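Local atomic coordinates of putative thioesterase yhdA (PDB entry 3GEK), a protein that is of unknown function but probably hydrolyses acyl-CoA thioesters, perhaps that of 1,4-dihydroxy-2-naphthoate. Residues A74-N85 with T119-L130; A63-Y72 with L99-W109. The protein carries 7 engineered substitutions. All blocks are in the same frame, centred on the assembly; numbering follows the deposited sequence. Where two conformers were deposited one is given.

Interaction 1. Residues A74-N85 with T119-L130; sequences AFGQSINANHLN and TLISQITVVNAL. Engineered in segment 74-85: Phe75 (natural residue Leu), Asn80 (natural residue Ser).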
# COMPACT_ATOMS: atom_id res chain seq x y z
N ALA A 74 -5.44 -8.81 -18.25
CA ALA A 74 -5.08 -8.28 -16.95
C ALA A 74 -5.72 -6.92 -16.67
O ALA A 74 -5.75 -6.04 -17.54
CB ALA A 74 -3.58 -8.18 -16.82
N PHE A 75 -6.23 -6.76 -15.46
CA PHE A 75 -6.91 -5.54 -15.03
C PHE A 75 -6.31 -5.08 -13.70
O PHE A 75 -6.19 -5.87 -12.77
CB PHE A 75 -8.41 -5.82 -14.89
CG PHE A 75 -9.24 -4.61 -14.55
CD1 PHE A 75 -9.77 -3.81 -15.57
CD2 PHE A 75 -9.54 -4.28 -13.22
CE1 PHE A 75 -10.56 -2.69 -15.27
CE2 PHE A 75 -10.32 -3.17 -12.91
CZ PHE A 75 -10.83 -2.37 -13.93
N GLY A 76 -5.94 -3.81 -13.63
CA GLY A 76 -5.40 -3.23 -12.40
C GLY A 76 -6.37 -3.36 -11.23
O GLY A 76 -7.48 -2.86 -11.29
N GLN A 77 -5.93 -4.06 -10.19
CA GLN A 77 -6.73 -4.27 -8.99
C GLN A 77 -6.20 -3.41 -7.83
O GLN A 77 -6.97 -2.84 -7.06
CB GLN A 77 -6.71 -5.75 -8.60
CG GLN A 77 -7.35 -6.10 -7.27
CD GLN A 77 -7.41 -7.60 -7.03
OE1 GLN A 77 -8.02 -8.34 -7.80
NE2 GLN A 77 -6.79 -8.05 -5.94
N SER A 78 -4.88 -3.32 -7.73
CA SER A 78 -4.21 -2.67 -6.62
C SER A 78 -2.92 -2.01 -7.06
O SER A 78 -2.23 -2.52 -7.94
CB SER A 78 -3.86 -3.69 -5.53
OG SER A 78 -4.61 -3.44 -4.37
N ILE A 79 -2.60 -0.90 -6.41
CA ILE A 79 -1.36 -0.19 -6.68
C ILE A 79 -0.90 0.55 -5.42
O ILE A 79 -1.68 1.27 -4.79
CB ILE A 79 -1.50 0.73 -7.95
CG1 ILE A 79 -0.12 1.21 -8.46
CG2 ILE A 79 -2.48 1.88 -7.71
CD1 ILE A 79 0.40 2.47 -7.80
N ASN A 80 0.36 0.33 -5.05
CA ASN A 80 0.99 1.09 -3.98
C ASN A 80 2.29 1.70 -4.48
O ASN A 80 3.11 1.01 -5.08
CB ASN A 80 1.30 0.19 -2.77
CG ASN A 80 1.78 0.98 -1.57
OD1 ASN A 80 0.97 1.54 -0.83
ND2 ASN A 80 3.09 1.03 -1.37
N ALA A 81 2.48 2.99 -4.21
CA ALA A 81 3.68 3.68 -4.63
C ALA A 81 4.29 4.51 -3.52
O ALA A 81 3.59 5.11 -2.71
CB ALA A 81 3.40 4.56 -5.84
N ASN A 82 5.62 4.52 -3.49
CA ASN A 82 6.38 5.41 -2.64
C ASN A 82 7.28 6.23 -3.55
O ASN A 82 8.08 5.67 -4.30
CB ASN A 82 7.21 4.61 -1.64
CG ASN A 82 6.36 3.95 -0.57
OD1 ASN A 82 5.88 4.61 0.35
ND2 ASN A 82 6.16 2.64 -0.69
N HIS A 83 7.12 7.55 -3.52
CA HIS A 83 7.94 8.47 -4.29
C HIS A 83 9.15 8.85 -3.45
O HIS A 83 9.01 9.56 -2.45
CB HIS A 83 7.15 9.72 -4.70
CG HIS A 83 5.93 9.43 -5.51
ND1 HIS A 83 5.97 8.74 -6.70
CD2 HIS A 83 4.63 9.75 -5.30
CE1 HIS A 83 4.75 8.64 -7.19
NE2 HIS A 83 3.92 9.24 -6.36
N LEU A 84 10.32 8.36 -3.86
CA LEU A 84 11.55 8.49 -3.07
C LEU A 84 12.35 9.76 -3.36
O LEU A 84 12.79 10.45 -2.45
CB LEU A 84 12.45 7.27 -3.27
CG LEU A 84 12.04 5.88 -2.74
CD1 LEU A 84 10.95 5.93 -1.67
CD2 LEU A 84 11.62 5.00 -3.88
N ASN A 85 12.55 10.04 -4.65
CA ASN A 85 13.40 11.14 -5.10
C ASN A 85 12.72 11.96 -6.18
O ASN A 85 12.02 11.40 -7.04
CB ASN A 85 14.73 10.60 -5.61
CG ASN A 85 15.59 9.98 -4.52
OD1 ASN A 85 15.79 8.76 -4.48
ND2 ASN A 85 16.09 10.82 -3.61
N THR A 119 19.19 6.32 -10.55
CA THR A 119 18.69 6.74 -9.24
C THR A 119 17.20 6.36 -9.10
O THR A 119 16.39 6.66 -9.98
CB THR A 119 18.87 8.26 -9.02
OG1 THR A 119 20.24 8.62 -9.27
CG2 THR A 119 18.49 8.67 -7.60
N LEU A 120 16.86 5.70 -8.00
CA LEU A 120 15.48 5.28 -7.75
C LEU A 120 14.58 6.49 -7.47
O LEU A 120 14.82 7.25 -6.53
CB LEU A 120 15.41 4.27 -6.59
CG LEU A 120 14.10 3.50 -6.35
CD1 LEU A 120 13.70 2.66 -7.55
CD2 LEU A 120 14.21 2.62 -5.11
N ILE A 121 13.57 6.66 -8.32
CA ILE A 121 12.66 7.79 -8.23
C ILE A 121 11.41 7.36 -7.47
O ILE A 121 10.99 8.03 -6.53
CB ILE A 121 12.32 8.35 -9.64
CG1 ILE A 121 13.58 8.87 -10.35
CG2 ILE A 121 11.24 9.42 -9.59
CD1 ILE A 121 14.36 9.95 -9.60
N SER A 122 10.82 6.24 -7.89
CA SER A 122 9.62 5.69 -7.26
C SER A 122 9.66 4.17 -7.24
O SER A 122 10.06 3.53 -8.21
CB SER A 122 8.36 6.17 -7.98
OG SER A 122 8.30 7.59 -8.01
N GLN A 123 9.25 3.59 -6.11
CA GLN A 123 9.08 2.15 -5.98
C GLN A 123 7.58 1.88 -5.96
O GLN A 123 6.83 2.51 -5.21
CB GLN A 123 9.73 1.67 -4.68
CG GLN A 123 9.41 0.22 -4.31
CD GLN A 123 10.47 -0.77 -4.76
OE1 GLN A 123 11.48 -0.39 -5.37
NE2 GLN A 123 10.26 -2.04 -4.45
N ILE A 124 7.13 0.95 -6.80
CA ILE A 124 5.71 0.73 -7.02
C ILE A 124 5.41 -0.77 -7.11
O ILE A 124 6.14 -1.52 -7.77
CB ILE A 124 5.22 1.44 -8.31
CG1 ILE A 124 5.53 2.94 -8.24
CG2 ILE A 124 3.73 1.17 -8.56
CD1 ILE A 124 4.98 3.77 -9.39
N THR A 125 4.36 -1.18 -6.41
CA THR A 125 3.85 -2.55 -6.52
C THR A 125 2.46 -2.51 -7.16
O THR A 125 1.61 -1.72 -6.75
CB THR A 125 3.78 -3.25 -5.14
OG1 THR A 125 5.10 -3.32 -4.59
CG2 THR A 125 3.25 -4.68 -5.29
N VAL A 126 2.26 -3.35 -8.17
CA VAL A 126 0.98 -3.45 -8.85
C VAL A 126 0.44 -4.87 -8.76
O VAL A 126 1.14 -5.83 -9.09
CB VAL A 126 1.09 -3.05 -10.36
CG1 VAL A 126 -0.26 -3.20 -11.05
CG2 VAL A 126 1.60 -1.62 -10.51
N VAL A 127 -0.80 -4.99 -8.31
CA VAL A 127 -1.52 -6.26 -8.37
C VAL A 127 -2.52 -6.19 -9.52
O VAL A 127 -3.37 -5.30 -9.55
CB VAL A 127 -2.26 -6.58 -7.04
CG1 VAL A 127 -2.94 -7.93 -7.12
CG2 VAL A 127 -1.31 -6.52 -5.85
N ASN A 128 -2.41 -7.13 -10.46
CA ASN A 128 -3.35 -7.26 -11.56
C ASN A 128 -4.33 -8.41 -11.31
O ASN A 128 -3.95 -9.46 -10.79
CB ASN A 128 -2.61 -7.50 -12.88
CG ASN A 128 -1.88 -6.27 -13.41
OD1 ASN A 128 -2.26 -5.12 -13.13
ND2 ASN A 128 -0.83 -6.50 -14.19
N ALA A 129 -5.59 -8.20 -11.67
CA ALA A 129 -6.56 -9.30 -11.71
C ALA A 129 -6.49 -9.95 -13.08
O ALA A 129 -6.39 -9.26 -14.10
CB ALA A 129 -7.97 -8.79 -11.42
N LEU A 130 -6.54 -11.28 -13.10
CA LEU A 130 -6.45 -12.05 -14.33
C LEU A 130 -7.83 -12.54 -14.76
O LEU A 130 -8.45 -13.35 -14.06
CB LEU A 130 -5.49 -13.23 -14.15
CG LEU A 130 -3.99 -13.11 -14.47
CD1 LEU A 130 -3.41 -11.72 -14.27
CD2 LEU A 130 -3.20 -14.16 -13.70
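Val127 sits opposite a classic beta bulge, where both Gln77 N and Ser78 N donate to its carbonyl oxygen; Gln77 N lies 2.9 Å from Val127 O. The valine CB also packs against Ser78 CB at 3.6 Å, while Gln77, with CG anti to the backbone N (chi1 173°), extends so that its NE2 lies near Val127 CG1 and its OE1 is 3.6 Å from Ala129 CB. Ala129 itself pairs with Phe75, an engineered residue, through two backbone bonds. At the far end of the antiparallel ladder Asn85 has the most surface buried here: its N and Leu84 N reach Ile121 O from the same face of the carbonyl plane, Asn85 N at 3.2 Å. Nearby, His83 ND1 meets Ser122 OG at the ring edge, 2.9 Å away in an almost straight bond. On the face turned to helix 49-68, Ile124 spans two neighbours, CG1 touching Ala81 CB (3.6 Å) and CG2 touching Ile79 CD1 (3.7 Å). A glycine in place of Ile124 would probably leave Ala81 and Ile79 without these side-chain contacts and open a gap beneath the helix. Residues 78-82 also pair antiparallel with a strand of the second subunit, so the sheet runs on across the interface, as in hotdog-fold dimers.

Interaction 2. Residues A63-Y72 with L99-W109; sequences ASNAIGSGQY and LLKNGKRNHVW. Engineered in segment 63-72: Gly70 (natural residue Ser).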
# COMPACT_ATOMS: atom_id res chain seq x y z
N ALA A 63 2.74 -6.20 -19.64
CA ALA A 63 3.58 -7.35 -19.30
C ALA A 63 2.76 -8.59 -18.96
O ALA A 63 3.04 -9.68 -19.46
CB ALA A 63 4.52 -6.99 -18.15
N SER A 64 1.74 -8.41 -18.11
CA SER A 64 0.84 -9.50 -17.73
C SER A 64 0.13 -10.10 -18.94
O SER A 64 0.09 -11.32 -19.08
CB SER A 64 -0.19 -9.02 -16.71
OG SER A 64 0.36 -8.95 -15.40
N ASN A 65 -0.40 -9.24 -19.81
CA ASN A 65 -1.07 -9.68 -21.04
C ASN A 65 -0.15 -10.45 -21.99
O ASN A 65 -0.56 -11.46 -22.57
CB ASN A 65 -1.71 -8.49 -21.77
CG ASN A 65 -2.99 -8.01 -21.09
OD1 ASN A 65 -3.55 -8.70 -20.24
ND2 ASN A 65 -3.45 -6.83 -21.48
N ALA A 66 1.08 -9.97 -22.13
CA ALA A 66 2.11 -10.64 -22.94
C ALA A 66 2.46 -12.04 -22.41
O ALA A 66 2.64 -12.97 -23.20
CB ALA A 66 3.34 -9.78 -23.03
N ILE A 67 2.56 -12.18 -21.09
CA ILE A 67 2.82 -13.47 -20.44
C ILE A 67 1.68 -14.46 -20.67
O ILE A 67 1.91 -15.63 -20.99
CB ILE A 67 3.07 -13.30 -18.91
CG1 ILE A 67 4.39 -12.55 -18.66
CG2 ILE A 67 3.07 -14.65 -18.19
CD1 ILE A 67 4.57 -12.09 -17.23
N GLY A 68 0.44 -13.99 -20.51
CA GLY A 68 -0.74 -14.82 -20.69
C GLY A 68 -1.02 -15.18 -22.13
O GLY A 68 -1.28 -16.34 -22.44
N SER A 69 -0.94 -14.17 -23.00
CA SER A 69 -1.20 -14.32 -24.44
C SER A 69 -2.48 -15.10 -24.75
O SER A 69 -2.45 -16.32 -24.96
CB SER A 69 0.02 -14.92 -25.16
OG SER A 69 -0.16 -14.89 -26.57
N GLY A 70 -3.60 -14.39 -24.77
CA GLY A 70 -4.90 -14.99 -25.09
C GLY A 70 -5.55 -15.78 -23.96
O GLY A 70 -6.78 -15.86 -23.89
N GLN A 71 -4.73 -16.36 -23.09
CA GLN A 71 -5.22 -17.13 -21.95
C GLN A 71 -6.09 -16.27 -21.04
O GLN A 71 -7.18 -16.68 -20.63
CB GLN A 71 -4.06 -17.73 -21.14
CG GLN A 71 -3.33 -18.88 -21.84
CD GLN A 71 -2.18 -19.45 -21.01
OE1 GLN A 71 -1.41 -18.71 -20.38
NE2 GLN A 71 -2.05 -20.77 -21.02
N TYR A 72 -5.60 -15.06 -20.76
CA TYR A 72 -6.30 -14.11 -19.90
C TYR A 72 -5.99 -12.66 -20.27
O TYR A 72 -5.04 -12.38 -21.01
CB TYR A 72 -5.96 -14.37 -18.42
CG TYR A 72 -4.48 -14.53 -18.13
CD1 TYR A 72 -3.64 -13.42 -18.03
CD2 TYR A 72 -3.93 -15.80 -17.94
CE1 TYR A 72 -2.29 -13.57 -17.75
CE2 TYR A 72 -2.58 -15.96 -17.66
CZ TYR A 72 -1.76 -14.84 -17.57
OH TYR A 72 -0.42 -15.00 -17.30
N LEU A 99 8.17 -9.89 -11.68
CA LEU A 99 6.96 -10.59 -11.25
C LEU A 99 7.23 -11.38 -9.97
O LEU A 99 7.96 -12.37 -9.99
CB LEU A 99 6.43 -11.48 -12.38
CG LEU A 99 5.10 -12.20 -12.15
CD1 LEU A 99 3.94 -11.22 -12.07
CD2 LEU A 99 4.87 -13.21 -13.27
N LEU A 100 6.65 -10.93 -8.87
CA LEU A 100 6.86 -11.56 -7.57
C LEU A 100 5.94 -12.75 -7.39
O LEU A 100 6.26 -13.67 -6.63
CB LEU A 100 6.62 -10.56 -6.44
CG LEU A 100 7.46 -9.29 -6.38
CD1 LEU A 100 6.90 -8.40 -5.27
CD2 LEU A 100 8.94 -9.58 -6.16
N LYS A 101 4.79 -12.72 -8.05
CA LYS A 101 3.84 -13.81 -7.99
C LYS A 101 3.11 -14.01 -9.31
O LYS A 101 2.46 -13.10 -9.82
CB LYS A 101 2.84 -13.62 -6.84
CG LYS A 101 1.96 -14.84 -6.61
CD LYS A 101 0.81 -14.53 -5.68
CE LYS A 101 -0.03 -15.79 -5.44
NZ LYS A 101 -1.13 -15.51 -4.48
N ASN A 102 3.23 -15.23 -9.83
CA ASN A 102 2.49 -15.65 -11.00
C ASN A 102 1.35 -16.55 -10.56
O ASN A 102 1.41 -17.78 -10.71
CB ASN A 102 3.42 -16.36 -11.98
CG ASN A 102 2.76 -16.65 -13.32
OD1 ASN A 102 1.61 -16.28 -13.56
ND2 ASN A 102 3.50 -17.33 -14.20
N GLY A 103 0.32 -15.94 -9.98
CA GLY A 103 -0.81 -16.68 -9.44
C GLY A 103 -1.81 -17.04 -10.51
O GLY A 103 -1.68 -16.62 -11.66
N LYS A 104 -2.81 -17.83 -10.13
CA LYS A 104 -3.84 -18.26 -11.08
C LYS A 104 -4.78 -17.10 -11.43
O LYS A 104 -5.22 -16.98 -12.57
CB LYS A 104 -4.62 -19.44 -10.51
CG LYS A 104 -5.08 -20.47 -11.55
CD LYS A 104 -4.05 -21.59 -11.75
CE LYS A 104 -3.00 -21.25 -12.82
NZ LYS A 104 -3.51 -21.46 -14.20
N ARG A 105 -5.06 -16.25 -10.43
CA ARG A 105 -6.01 -15.14 -10.54
C ARG A 105 -5.37 -13.75 -10.45
O ARG A 105 -5.98 -12.75 -10.86
CB ARG A 105 -7.09 -15.29 -9.46
CG ARG A 105 -6.54 -15.45 -8.05
CD ARG A 105 -7.46 -16.29 -7.18
NE ARG A 105 -6.73 -16.99 -6.12
CZ ARG A 105 -6.24 -18.22 -6.23
NH1 ARG A 105 -6.40 -18.92 -7.35
NH2 ARG A 105 -5.59 -18.76 -5.21
N ASN A 106 -4.16 -13.68 -9.88
CA ASN A 106 -3.44 -12.42 -9.70
C ASN A 106 -1.99 -12.45 -10.16
O ASN A 106 -1.30 -13.45 -9.96
CB ASN A 106 -3.47 -12.00 -8.22
CG ASN A 106 -4.85 -11.54 -7.76
OD1 ASN A 106 -5.18 -11.66 -6.58
ND2 ASN A 106 -5.64 -11.00 -8.68
N HIS A 107 -1.52 -11.36 -10.76
CA HIS A 107 -0.09 -11.11 -10.93
C HIS A 107 0.33 -10.01 -9.97
O HIS A 107 -0.37 -9.00 -9.86
CB HIS A 107 0.27 -10.70 -12.36
CG HIS A 107 0.36 -11.84 -13.33
ND1 HIS A 107 0.39 -11.65 -14.69
CD2 HIS A 107 0.41 -13.18 -13.13
CE1 HIS A 107 0.46 -12.82 -15.30
NE2 HIS A 107 0.48 -13.76 -14.38
N VAL A 108 1.44 -10.20 -9.27
CA VAL A 108 1.99 -9.15 -8.41
C VAL A 108 3.34 -8.72 -8.94
O VAL A 108 4.30 -9.51 -8.96
CB VAL A 108 2.11 -9.60 -6.93
CG1 VAL A 108 2.54 -8.44 -6.05
CG2 VAL A 108 0.80 -10.20 -6.43
N TRP A 109 3.42 -7.47 -9.40
CA TRP A 109 4.65 -6.91 -9.98
C TRP A 109 5.34 -5.97 -9.01
O TRP A 109 4.70 -5.13 -8.38
CB TRP A 109 4.35 -6.13 -11.26
CG TRP A 109 3.99 -6.98 -12.43
CD1 TRP A 109 2.73 -7.30 -12.86
CD2 TRP A 109 4.89 -7.63 -13.33
NE1 TRP A 109 2.80 -8.09 -13.98
CE2 TRP A 109 4.11 -8.32 -14.29
CE3 TRP A 109 6.29 -7.69 -13.43
CZ2 TRP A 109 4.68 -9.07 -15.32
CZ3 TRP A 109 6.85 -8.43 -14.47
CH2 TRP A 109 6.05 -9.11 -15.40
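Ser64, near the C-terminal end of helix 49-68, carries the polar part of the contact with strand 106-115. Trp109 NE1 donates to Ser64 OG at 3.0 Å, almost straight (173°) and in the plane of the indole, while His107 ND1 is hydrogen-bonded to the same OG at 2.8 Å. The hydroxyl is placed between the two rings with OG anti to the carbonyl carbon (chi1 -79°). Asn128 ND2 supplies a further bond to it, which ties this buried oxygen to strand 120-131 as well. On the other side of the imidazole, His107 NE2 donates to Asn102 OD1 at 2.9 Å; the donor stands well above the carbonyl plane of that amide, and together the bonds at ND1 and NE2 fix the rotation of the ring.

Aromatic contact comes from Tyr72, whose ring is turned at 81° to the imidazole and brings OH to 3.1 Å from His107 CE1. Gly68 CA lies over one face of the tyrosine, where a side chain on the glycine would collide with the ring.

Apolar packing fills the remainder. Ala63 CB (3.5 Å) and Ile67 CD1 (3.6 Å) both touch Trp109 CZ2, the isoleucine at the ring edge, and Leu99 CD1 lies 3.7 Å above the centre of the indole. Phe30 adds an edge-to-face contact to the same ring. Here the end of the long central helix is seated on the concave side of the curved antiparallel sheet, as the 'sausage' is held in its 'bun' in the hotdog fold.

Overall arrangement
Both contacts engage the same sheet, in which strands 106-115 and 120-131 are neighbours, but at different levels. Interaction 1 is strand against strand, long and dominated by backbone bonds, near the middle of the chain; interaction 2 is smaller, lies farther out, and joins helix to sheet almost wholly through side chains. Its buried serine and ring pair give way to exposed Lys104 and Arg105 at the turn. The two are coupled directly: Asn65 OD1, in the last turn of the helix, accepts a probable hydrogen bond from Ala74 N on strand 73-83, Leu130 N pairs with Arg105 O, and Ala74 CB packs on Ser64 CB. Both also meet the third subunit, whereas the strand pairing with the second subunit belongs to interaction 1.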